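Local coordinates for protein putative N-acetylneuraminate lyase ([Ruminococcus] gnavus ATCC 29149, PDB 6RB7) that is a putative member of the N-acetylneuraminate lyase group within the dihydrodipicolinate synthetase family, built as a parallel beta/alpha barrel in a four-chain assembly, at residues 288-291 and 292-296; 139-143 and 144-148. All blocks are in the same frame, centred on the assembly; numbering follows the deposited sequence.

Contact 1 of 2, residues 288-291 and 292-296; sequences YAVI and KAILK
V290 and I294, one helical turn apart, meet through their outer methyls: CG1 of V290 comes within 3.8 Å of CD1 of I294, the two side chains slanting across each other. V290 directs CG1 to this meeting by setting it opposite the backbone N (chi1 170°), on the carbonyl side and thus toward the next turn. I291 and L295 repeat the pairing differently. They run alongside each other in the same direction, and the distance from I291 CG2 to L295 CD1 is a looser 4.1 Å. K292 leans back over the preceding turn, its CG 3.3 Å from the carbonyl O of Y288. From there the chain runs extended to an ammonium group paired with E83 in a salt bridge and also bound to the carbonyls of A47 and A305, an arrangement consistent with a lysine held in a buried position. Y288 turns its ring away from this turn, and its hydroxyl bonds to S81. Beneath the side chains run four i to i+4 backbone bonds, among them I294 N to V290 O at 2.9 Å and L295 N to I291 O at 2.9 Å. M280 of helix 263-281 touches V290, I291 and I294, while helix 317-335 packs on A293 and I294. The whole is ordinary i to i+4 side-chain packing of an alpha helix, one that belongs to the C-terminal helical bundle following the barrel strands in this family.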
ATOM      1  N   TYR A 288     -20.769   0.070 -14.568  1.00 12.00           N
ATOM      2  CA  TYR A 288     -21.140  -0.450 -15.901  1.00 14.05           C
ATOM      3  C   TYR A 288     -22.657  -0.703 -15.948  1.00 12.63           C
ATOM      4  O   TYR A 288     -23.217  -0.587 -17.031  1.00 12.64           O
ATOM      5  CB  TYR A 288     -20.255  -1.617 -16.327  1.00 13.62           C
ATOM      6  CG  TYR A 288     -18.819  -1.179 -16.452  1.00 12.97           C
ATOM      7  CD1 TYR A 288     -18.432  -0.306 -17.455  1.00 12.93           C
ATOM      8  CD2 TYR A 288     -17.878  -1.537 -15.510  1.00 13.22           C
ATOM      9  CE1 TYR A 288     -17.139   0.171 -17.550  1.00 14.19           C
ATOM     10  CE2 TYR A 288     -16.579  -1.048 -15.584  1.00 12.49           C
ATOM     11  CZ  TYR A 288     -16.222  -0.159 -16.584  1.00 14.11           C
ATOM     12  OH  TYR A 288     -14.925   0.304 -16.691  1.00 17.03           O
ATOM     13  N   ALA A 289     -23.258  -1.071 -14.822  1.00 12.04           N
ATOM     14  CA  ALA A 289     -24.748  -1.236 -14.765  1.00 14.74           C
ATOM     15  C   ALA A 289     -25.393   0.134 -15.003  1.00 13.51           C
ATOM     16  O   ALA A 289     -26.428   0.209 -15.717  1.00 15.05           O
ATOM     17  CB  ALA A 289     -25.162  -1.824 -13.455  1.00 14.15           C
ATOM     18  N   VAL A 290     -24.832   1.192 -14.404  1.00 11.83           N
ATOM     19  CA  VAL A 290     -25.335   2.569 -14.624  1.00 12.95           C
ATOM     20  C   VAL A 290     -25.199   2.903 -16.103  1.00 10.74           C
ATOM     21  O   VAL A 290     -26.136   3.397 -16.704  1.00 12.93           O
ATOM     22  CB  VAL A 290     -24.599   3.591 -13.736  1.00 12.88           C
ATOM     23  CG1 VAL A 290     -24.943   5.004 -14.126  1.00 13.72           C
ATOM     24  CG2 VAL A 290     -24.837   3.310 -12.280  1.00 14.79           C
ATOM     25  N   ILE A 291     -24.030   2.636 -16.709  1.00 10.47           N
ATOM     26  CA  ILE A 291     -23.832   3.003 -18.136  1.00 10.96           C
ATOM     27  C   ILE A 291     -24.821   2.246 -19.028  1.00 11.48           C
ATOM     28  O   ILE A 291     -25.392   2.856 -19.919  1.00 12.21           O
ATOM     29  CB  ILE A 291     -22.355   2.755 -18.559  1.00 11.93           C
ATOM     30  CG1 ILE A 291     -21.436   3.765 -17.859  1.00 13.50           C
ATOM     31  CG2 ILE A 291     -22.224   2.850 -20.066  1.00 13.81           C
ATOM     32  CD1 ILE A 291     -19.967   3.482 -18.066  1.00 14.63           C
ATOM     33  N   LYS A 292     -25.048   0.948 -18.790  1.00 12.22           N
ATOM     34  CA  LYS A 292     -25.995   0.216 -19.664  1.00 12.70           C
ATOM     35  C   LYS A 292     -27.386   0.830 -19.523  1.00 13.12           C
ATOM     36  O   LYS A 292     -28.081   0.929 -20.530  1.00 13.26           O
ATOM     37  CB  LYS A 292     -25.972  -1.258 -19.290  1.00 14.70           C
ATOM     38  CG  LYS A 292     -24.654  -1.926 -19.636  1.00 16.13           C
ATOM     39  CD  LYS A 292     -24.586  -3.405 -19.290  1.00 15.36           C
ATOM     40  CE  LYS A 292     -23.151  -3.915 -19.305  1.00 15.00           C
ATOM     41  NZ  LYS A 292     -23.124  -5.379 -19.163  1.00 16.55           N
ATOM     42  N   ALA A 293     -27.768   1.265 -18.328  1.00 13.40           N
ATOM     43  CA  ALA A 293     -29.104   1.875 -18.119  1.00 15.01           C
ATOM     44  C   ALA A 293     -29.169   3.249 -18.825  1.00 14.06           C
ATOM     45  O   ALA A 293     -30.211   3.615 -19.409  1.00 14.49           O
ATOM     46  CB  ALA A 293     -29.437   1.956 -16.664  1.00 13.44           C
ATOM     47  N   ILE A 294     -28.084   4.021 -18.771  1.00 13.21           N
ATOM     48  CA  ILE A 294     -27.989   5.311 -19.492  1.00 12.76           C
ATOM     49  C   ILE A 294     -28.168   5.051 -20.987  1.00 13.34           C
ATOM     50  O   ILE A 294     -28.864   5.853 -21.662  1.00 13.86           O
ATOM     51  CB  ILE A 294     -26.662   6.034 -19.205  1.00 12.85           C
ATOM     52  CG1 ILE A 294     -26.685   6.535 -17.763  1.00 14.44           C
ATOM     53  CG2 ILE A 294     -26.427   7.147 -20.190  1.00 14.56           C
ATOM     54  CD1 ILE A 294     -25.344   7.033 -17.258  1.00 14.21           C
ATOM     55  N   LEU A 295     -27.507   4.050 -21.545  1.00 13.54           N
ATOM     56  CA  LEU A 295     -27.587   3.808 -23.004  1.00 13.27           C
ATOM     57  C   LEU A 295     -29.003   3.359 -23.385  1.00 14.21           C
ATOM     58  O   LEU A 295     -29.410   3.643 -24.511  1.00 14.95           O
ATOM     59  CB  LEU A 295     -26.520   2.799 -23.427  1.00 14.31           C
ATOM     60  CG  LEU A 295     -25.103   3.369 -23.370  1.00 15.47           C
ATOM     61  CD1 LEU A 295     -24.108   2.286 -23.687  1.00 16.46           C
ATOM     62  CD2 LEU A 295     -24.987   4.563 -24.286  1.00 16.45           C
ATOM     63  N   LYS A 296     -29.715   2.707 -22.485  1.00 13.44           N
ATOM     64  CA  LYS A 296     -31.167   2.429 -22.775  1.00 16.11           C
ATOM     65  C   LYS A 296     -31.927   3.745 -22.864  1.00 15.50           C
ATOM     66  O   LYS A 296     -32.691   3.930 -23.830  1.00 17.57           O
ATOM     67  CB  LYS A 296     -31.735   1.478 -21.718  1.00 16.66           C
ATOM     68  CG  LYS A 296     -33.220   1.204 -21.866  1.00 23.80           C
ATOM     69  CD  LYS A 296     -33.657   0.126 -20.861  1.00 35.68           C
ATOM     70  CE  LYS A 296     -34.992  -0.519 -21.173  1.00 72.17           C
ATOM     71  NZ  LYS A 296     -35.020  -0.974 -22.579  1.00 77.15           N
TER

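Contact 2 of 2, residues 139-143 and 144-148; sequences IPPIY and FHLPE
P141 touches L146 across the bend of the loop, the proline CB lying 3.7 Å from CD1 of the leucine, with the ring and the isobutyl group set at a slant. On the side toward helix 148-160 the same proline ring packs on I151 and Y154. Its carbonyl O takes a hydrogen bond from a water 2.9 Å away. That water also donates to F144 O, at 2.7 Å, and accepts from L146 N at 2.9 Å, so one molecule ties together three backbone groups where the chain doubles back. I142 follows, its side chain turned from the second segment. This is the connection from strand 135-138 to helix 148-160, a beta-to-alpha loop of the barrel, with P147 at the N-cap position of that helix. Y143 has a positive phi of 71°, and the chain turns sharply into F144. With CG opposite its backbone N (chi1 -168°), the tyrosine ring presents an edge to the phenylalanine: CD2 sits 4.2 Å above the F144 plane, over its centre. The pair is T-shaped, with centroids 5.5 Å apart and planes at 67°. Both side chains also pack on the second subunit, Y143 on I172 and F144 on Y86, and I142 packs on Y143 of that same neighbouring copy. The carbonyl O of Y143 lies 3.4 Å from CE1 of H145, whose imidazole NE2 is hydrogen-bonded to the carbonyl O of Q174 of the second subunit.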
ATOM      1  N   ILE A 139      -3.723  -7.873 -20.000  1.00  9.71           N
ATOM      2  CA  ILE A 139      -3.320  -7.569 -18.602  1.00 10.94           C
ATOM      3  C   ILE A 139      -2.239  -8.547 -18.179  1.00 11.45           C
ATOM      4  O   ILE A 139      -2.009  -9.575 -18.843  1.00 10.18           O
ATOM      5  CB  ILE A 139      -4.532  -7.590 -17.670  1.00 10.06           C
ATOM      6  CG1 ILE A 139      -5.214  -8.953 -17.605  1.00 10.36           C
ATOM      7  CG2 ILE A 139      -5.491  -6.463 -18.016  1.00 12.25           C
ATOM      8  CD1 ILE A 139      -6.172  -9.073 -16.444  1.00 12.20           C
ATOM      9  N   PRO A 140      -1.550  -8.303 -17.074  1.00  9.40           N
ATOM     10  CA  PRO A 140      -0.639  -9.284 -16.521  1.00 10.37           C
ATOM     11  C   PRO A 140      -1.410 -10.438 -15.889  1.00  9.75           C
ATOM     12  O   PRO A 140      -2.632 -10.385 -15.653  1.00 10.16           O
ATOM     13  CB  PRO A 140       0.113  -8.534 -15.397  1.00 11.44           C
ATOM     14  CG  PRO A 140      -0.296  -7.098 -15.512  1.00 11.43           C
ATOM     15  CD  PRO A 140      -1.630  -7.109 -16.215  1.00 11.01           C
ATOM     16  N   PRO A 141      -0.678 -11.493 -15.468  1.00 11.39           N
ATOM     17  CA  PRO A 141      -1.251 -12.492 -14.574  1.00 11.93           C
ATOM     18  C   PRO A 141      -1.770 -11.818 -13.299  1.00 11.32           C
ATOM     19  O   PRO A 141      -1.174 -10.848 -12.819  1.00 11.48           O
ATOM     20  CB  PRO A 141      -0.070 -13.411 -14.262  1.00 12.90           C
ATOM     21  CG  PRO A 141       0.890 -13.204 -15.435  1.00 11.57           C
ATOM     22  CD  PRO A 141       0.750 -11.729 -15.768  1.00 11.44           C
ATOM     23  N   ILE A 142      -2.863 -12.334 -12.781  1.00 11.97           N
ATOM     24  CA  ILE A 142      -3.544 -11.732 -11.604  1.00 11.22           C
ATOM     25  C   ILE A 142      -3.500 -12.672 -10.387  1.00 12.50           C
ATOM     26  O   ILE A 142      -3.140 -13.860 -10.523  1.00 12.86           O
ATOM     27  CB  ILE A 142      -4.997 -11.350 -11.942  1.00 11.63           C
ATOM     28  CG1 ILE A 142      -5.885 -12.548 -12.248  1.00 13.99           C
ATOM     29  CG2 ILE A 142      -4.968 -10.356 -13.091  1.00 13.06           C
ATOM     30  CD1 ILE A 142      -7.338 -12.211 -12.302  1.00 16.41           C
ATOM     31  N   TYR A 143      -3.969 -12.139  -9.248  1.00 11.96           N
ATOM     32  CA  TYR A 143      -4.139 -12.865  -7.961  1.00 11.41           C
ATOM     33  C   TYR A 143      -2.791 -13.163  -7.337  1.00 12.75           C
ATOM     34  O   TYR A 143      -2.392 -12.415  -6.458  1.00 13.44           O
ATOM     35  CB  TYR A 143      -5.025 -14.097  -8.073  1.00 11.50           C
ATOM     36  CG  TYR A 143      -5.416 -14.653  -6.738  1.00 11.36           C
ATOM     37  CD1 TYR A 143      -6.453 -14.101  -6.015  1.00 13.23           C
ATOM     38  CD2 TYR A 143      -4.777 -15.738  -6.189  1.00 13.44           C
ATOM     39  CE1 TYR A 143      -6.803 -14.575  -4.770  1.00 14.70           C
ATOM     40  CE2 TYR A 143      -5.129 -16.253  -4.957  1.00 13.00           C
ATOM     41  CZ  TYR A 143      -6.173 -15.688  -4.249  1.00 13.92           C
ATOM     42  OH  TYR A 143      -6.582 -16.173  -3.023  1.00 16.54           O
ATOM     43  N   PHE A 144      -2.064 -14.170  -7.814  1.00 12.99           N
ATOM     44  CA  PHE A 144      -0.659 -14.368  -7.414  1.00 15.34           C
ATOM     45  C   PHE A 144       0.187 -13.259  -8.020  1.00 15.81           C
ATOM     46  O   PHE A 144      -0.138 -12.778  -9.118  1.00 18.06           O
ATOM     47  CB  PHE A 144      -0.130 -15.736  -7.830  1.00 12.78           C
ATOM     48  CG  PHE A 144      -0.678 -16.906  -7.043  1.00 16.02           C
ATOM     49  CD1 PHE A 144      -0.683 -16.892  -5.661  1.00 17.93           C
ATOM     50  CD2 PHE A 144      -1.131 -18.045  -7.689  1.00 22.18           C
ATOM     51  CE1 PHE A 144      -1.125 -17.986  -4.925  1.00 20.90           C
ATOM     52  CE2 PHE A 144      -1.575 -19.130  -6.952  1.00 22.71           C
ATOM     53  CZ  PHE A 144      -1.525 -19.123  -5.568  1.00 21.14           C
ATOM     54  N   HIS A 145       1.219 -12.837  -7.312  1.00 13.48           N
ATOM     55  CA  HIS A 145       2.150 -11.809  -7.825  1.00 13.77           C
ATOM     56  C   HIS A 145       3.344 -12.547  -8.422  1.00 13.72           C
ATOM     57  O   HIS A 145       4.205 -13.005  -7.665  1.00 17.50           O
ATOM     58  CB  HIS A 145       2.539 -10.850  -6.698  1.00 17.62           C
ATOM     59  CG  HIS A 145       1.346 -10.197  -6.062  1.00 23.38           C
ATOM     60  ND1 HIS A 145       0.123 -10.047  -6.705  1.00 35.78           N
ATOM     61  CD2 HIS A 145       1.180  -9.706  -4.808  1.00 34.36           C
ATOM     62  CE1 HIS A 145      -0.723  -9.466  -5.881  1.00 30.01           C
ATOM     63  NE2 HIS A 145      -0.106  -9.279  -4.696  1.00 31.69           N
ATOM     64  N   LEU A 146       3.393 -12.661  -9.736  1.00 11.44           N
ATOM     65  CA  LEU A 146       4.425 -13.482 -10.379  1.00 11.53           C
ATOM     66  C   LEU A 146       5.633 -12.630 -10.700  1.00 12.82           C
ATOM     67  O   LEU A 146       5.544 -11.426 -10.939  1.00 13.10           O
ATOM     68  CB  LEU A 146       3.818 -14.163 -11.604  1.00 13.65           C
ATOM     69  CG  LEU A 146       2.655 -15.105 -11.328  1.00 14.21           C
ATOM     70  CD1 LEU A 146       2.271 -15.828 -12.616  1.00 12.72           C
ATOM     71  CD2 LEU A 146       3.003 -16.079 -10.221  1.00 16.85           C
ATOM     72  N   PRO A 147       6.813 -13.269 -10.762  1.00 12.96           N
ATOM     73  CA  PRO A 147       8.020 -12.555 -11.113  1.00 13.78           C
ATOM     74  C   PRO A 147       8.004 -12.070 -12.554  1.00 13.17           C
ATOM     75  O   PRO A 147       7.288 -12.573 -13.405  1.00 12.84           O
ATOM     76  CB  PRO A 147       9.162 -13.541 -10.901  1.00 16.87           C
ATOM     77  CG  PRO A 147       8.494 -14.878 -10.730  1.00 19.53           C
ATOM     78  CD  PRO A 147       7.032 -14.674 -10.439  1.00 15.01           C
ATOM     79  N   GLU A 148       8.860 -11.077 -12.824  1.00 12.90           N
ATOM     80  CA  GLU A 148       8.839 -10.445 -14.161  1.00 12.50           C
ATOM     81  C   GLU A 148       9.097 -11.485 -15.260  1.00 13.06           C
ATOM     82  O   GLU A 148       8.511 -11.367 -16.347  1.00 14.06           O
ATOM     83  CB  GLU A 148       9.886  -9.331 -14.251  1.00 14.47           C
ATOM     84  CG  GLU A 148       9.594  -8.121 -13.377  1.00 17.73           C
ATOM     85  CD  GLU A 148      10.545  -6.936 -13.602  1.00 20.41           C
ATOM     86  OE1 GLU A 148      11.472  -7.042 -14.402  1.00 23.33           O
ATOM     87  OE2 GLU A 148      10.365  -5.904 -12.968  1.00 28.10           O
TER
HETATM   88  O   HOH W   1       1.120 -11.647 -11.250  1.00 14.41           O

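Contact 2 closes in the sequence well before contact 1 opens, and the two do not touch: their centres are 31 Å apart and their nearest atoms about 12 Å. No other chain touches contact 1, on a helix that follows the barrel strands, whereas contact 2 belongs to the barrel itself and packs against a second subunit. Small molecules lie near both. Between nearest atoms, the Y288 side chain is about 3 Å from a bound Tris and about 4 Å from a glycerol, that of H145 about 3 Å from a glycerol, and that of L146 about 4 Å from a magnesium ion; Tris and glycerol probably come from the crystallisation liquor. The bicine pocket includes A260, G261 and K262, which belong to neither contact.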